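Local coordinates for 4-phosphoerythronate dehydrogenase (Lactobacillus jensenii, PDB 4PRK), which probably reduces pyruvate to D-lactate with NADH, as a D-lactate dehydrogenase of the D-isomer-specific 2-hydroxyacid dehydrogenase family, at residues K28-S33 with V39-D44. Sequence-based numbering, arbitrary orientation.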
loop_
_atom_site.group_PDB
_atom_site.type_symbol
_atom_site.label_atom_id
_atom_site.label_comp_id
_atom_site.label_asym_id
_atom_site.label_seq_id
_atom_site.Cartn_x
_atom_site.Cartn_y
_atom_site.Cartn_z
ATOM N N LYS A 28 -39.280 -11.148 10.836
ATOM C CA LYS A 28 -39.832 -12.164 11.730
ATOM C C LYS A 28 -38.862 -13.296 12.007
ATOM O O LYS A 28 -38.638 -14.178 11.144
ATOM C CB LYS A 28 -41.125 -12.730 11.138
ATOM C CG LYS A 28 -41.811 -13.807 11.975
ATOM C CD LYS A 28 -43.312 -13.780 11.713
ATOM C CE LYS A 28 -43.966 -15.150 11.783
ATOM N NZ LYS A 28 -45.339 -15.049 11.196
ATOM N N LEU A 29 -38.327 -13.322 13.231
ATOM C CA LEU A 29 -37.273 -14.279 13.526
ATOM C C LEU A 29 -37.802 -15.555 14.023
ATOM O O LEU A 29 -38.446 -15.545 15.015
ATOM C CB LEU A 29 -36.331 -13.750 14.582
ATOM C CG LEU A 29 -35.252 -12.900 13.928
ATOM C CD1 LEU A 29 -35.808 -11.705 13.152
ATOM C CD2 LEU A 29 -34.301 -12.485 15.035
ATOM N N ILE A 30 -37.477 -16.651 13.365
ATOM C CA ILE A 30 -37.763 -17.988 13.899
ATOM C C ILE A 30 -36.473 -18.724 14.364
ATOM O O ILE A 30 -35.477 -18.830 13.602
ATOM C CB ILE A 30 -38.512 -18.834 12.857
ATOM C CG1 ILE A 30 -39.784 -18.098 12.367
ATOM C CG2 ILE A 30 -38.837 -20.202 13.439
ATOM C CD1 ILE A 30 -39.626 -17.343 11.055
ATOM N N ASP A 31 -36.500 -19.237 15.600
ATOM C CA ASP A 31 -35.306 -19.806 16.238
ATOM C C ASP A 31 -34.767 -20.984 15.467
ATOM O O ASP A 31 -33.558 -21.139 15.322
ATOM C CB ASP A 31 -35.594 -20.254 17.660
ATOM C CG ASP A 31 -35.849 -19.112 18.575
ATOM O OD1 ASP A 31 -35.890 -17.951 18.103
ATOM O OD2 ASP A 31 -35.999 -19.362 19.779
ATOM N N GLU A 32 -35.670 -21.809 14.958
ATOM C CA GLU A 32 -35.266 -22.988 14.232
ATOM C C GLU A 32 -35.236 -22.789 12.734
ATOM O O GLU A 32 -35.848 -21.853 12.178
ATOM C CB GLU A 32 -36.163 -24.200 14.584
ATOM C CG GLU A 32 -35.532 -25.127 15.613
ATOM C CD GLU A 32 -34.037 -25.262 15.380
ATOM O OE1 GLU A 32 -33.272 -24.691 16.189
ATOM O OE2 GLU A 32 -33.634 -25.871 14.356
ATOM N N SER A 33 -34.586 -23.740 12.087
ATOM C CA SER A 33 -34.554 -23.819 10.648
ATOM C C SER A 33 -35.921 -24.198 10.098
ATOM O O SER A 33 -36.744 -24.808 10.772
ATOM C CB SER A 33 -33.502 -24.821 10.204
ATOM O OG SER A 33 -32.213 -24.328 10.487
ATOM N N VAL A 39 -43.337 -24.066 8.965
ATOM C CA VAL A 39 -43.578 -23.384 7.696
ATOM C C VAL A 39 -44.741 -22.391 7.691
ATOM O O VAL A 39 -44.688 -21.382 7.006
ATOM C CB VAL A 39 -43.692 -24.365 6.527
ATOM C CG1 VAL A 39 -43.966 -23.621 5.235
ATOM C CG2 VAL A 39 -42.403 -25.149 6.403
ATOM N N ASP A 40 -45.792 -22.689 8.438
ATOM C CA ASP A 40 -47.002 -21.878 8.447
ATOM C C ASP A 40 -46.803 -20.488 9.063
ATOM O O ASP A 40 -47.692 -19.656 9.017
ATOM C CB ASP A 40 -48.145 -22.617 9.132
ATOM C CG ASP A 40 -48.411 -23.964 8.519
ATOM O OD1 ASP A 40 -48.336 -24.082 7.285
ATOM O OD2 ASP A 40 -48.697 -24.909 9.275
ATOM N N GLN A 41 -45.659 -20.279 9.697
ATOM C CA GLN A 41 -45.241 -18.956 10.193
ATOM C C GLN A 41 -44.749 -17.986 9.083
ATOM O O GLN A 41 -44.546 -16.791 9.294
ATOM C CB GLN A 41 -44.180 -19.172 11.257
ATOM C CG GLN A 41 -44.513 -20.380 12.116
ATOM C CD GLN A 41 -43.902 -20.326 13.482
ATOM O OE1 GLN A 41 -43.615 -19.246 14.010
ATOM N NE2 GLN A 41 -43.717 -21.501 14.087
ATOM N N VAL A 42 -44.590 -18.533 7.891
ATOM C CA VAL A 42 -44.240 -17.780 6.701
ATOM C C VAL A 42 -45.461 -17.111 6.114
ATOM O O VAL A 42 -45.369 -16.293 5.224
ATOM C CB VAL A 42 -43.677 -18.712 5.623
ATOM C CG1 VAL A 42 -43.163 -17.911 4.445
ATOM C CG2 VAL A 42 -42.598 -19.593 6.211
ATOM N N ALA A 43 -46.614 -17.459 6.649
ATOM C CA ALA A 43 -47.885 -17.149 6.027
ATOM C C ALA A 43 -48.075 -15.658 5.844
ATOM O O ALA A 43 -48.587 -15.228 4.823
ATOM C CB ALA A 43 -49.021 -17.728 6.854
ATOM N N ASP A 44 -47.643 -14.877 6.820
ATOM C CA ASP A 44 -47.804 -13.434 6.764
ATOM C C ASP A 44 -46.545 -12.758 6.242
ATOM O O ASP A 44 -46.345 -11.572 6.432
ATOM C CB ASP A 44 -48.237 -12.850 8.106
ATOM C CG ASP A 44 -47.343 -13.257 9.244
ATOM O OD1 ASP A 44 -46.540 -14.184 9.084
ATOM O OD2 ASP A 44 -47.451 -12.648 10.316
#
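Lys28 reaches off strand 26-30 and plants its ammonium between a backbone carbonyl and a carboxylate of the loop at 39-44. One bond runs from Lys28 NZ to Gln41 O, 2.7 Å long; it meets the oxygen on a lone pair, in the carbonyl plane, with a C=O...N angle of 134°. The other is a salt bridge of 2.6 Å from Lys28 NZ to Asp44 OD1, on the syn lone pair of OD1, the one on the side of OD2. The lysine leaves the strand with CG anti to its backbone N (chi1 180°), and a bend at chi3 completes the route to the loop, where its chain crosses the Asp44 side chain at about a right angle. This is the tight part: Lys28 CE also lies 3.0 Å from Gln41 O, and 4.1 Å from Gln41 CB. With an alanine in place of Lys28, Asp44 would probably lose one of its positive partners and the Gln41 carbonyl its ammonium donor, leaving the loop less firmly tied to the strand.

Further along the strand the fit is looser. The Gln41 amide only approaches the Ile30 side chain, OE1 staying 4.3 Å from Ile30 CG1, and the whole interface buries just 188 Å² at the molecular surface. The other carboxylate oxygen of Asp44 pairs with Lys2, so two lysines share its carboxylate.

Strand 26-30 is an outermost strand of the five-stranded parallel sheet, in what is probably the catalytic alpha/beta domain, separate from the seven-stranded NAD-binding Rossmann sheet. The loop belongs to the connection from strand 26-30 to strand 47-50, which passes across the intervening strand 2-6; the Val42 side chain starts off away from segment 28-33 and packs on Phe6 of that strand and Leu65 of helix 60-67.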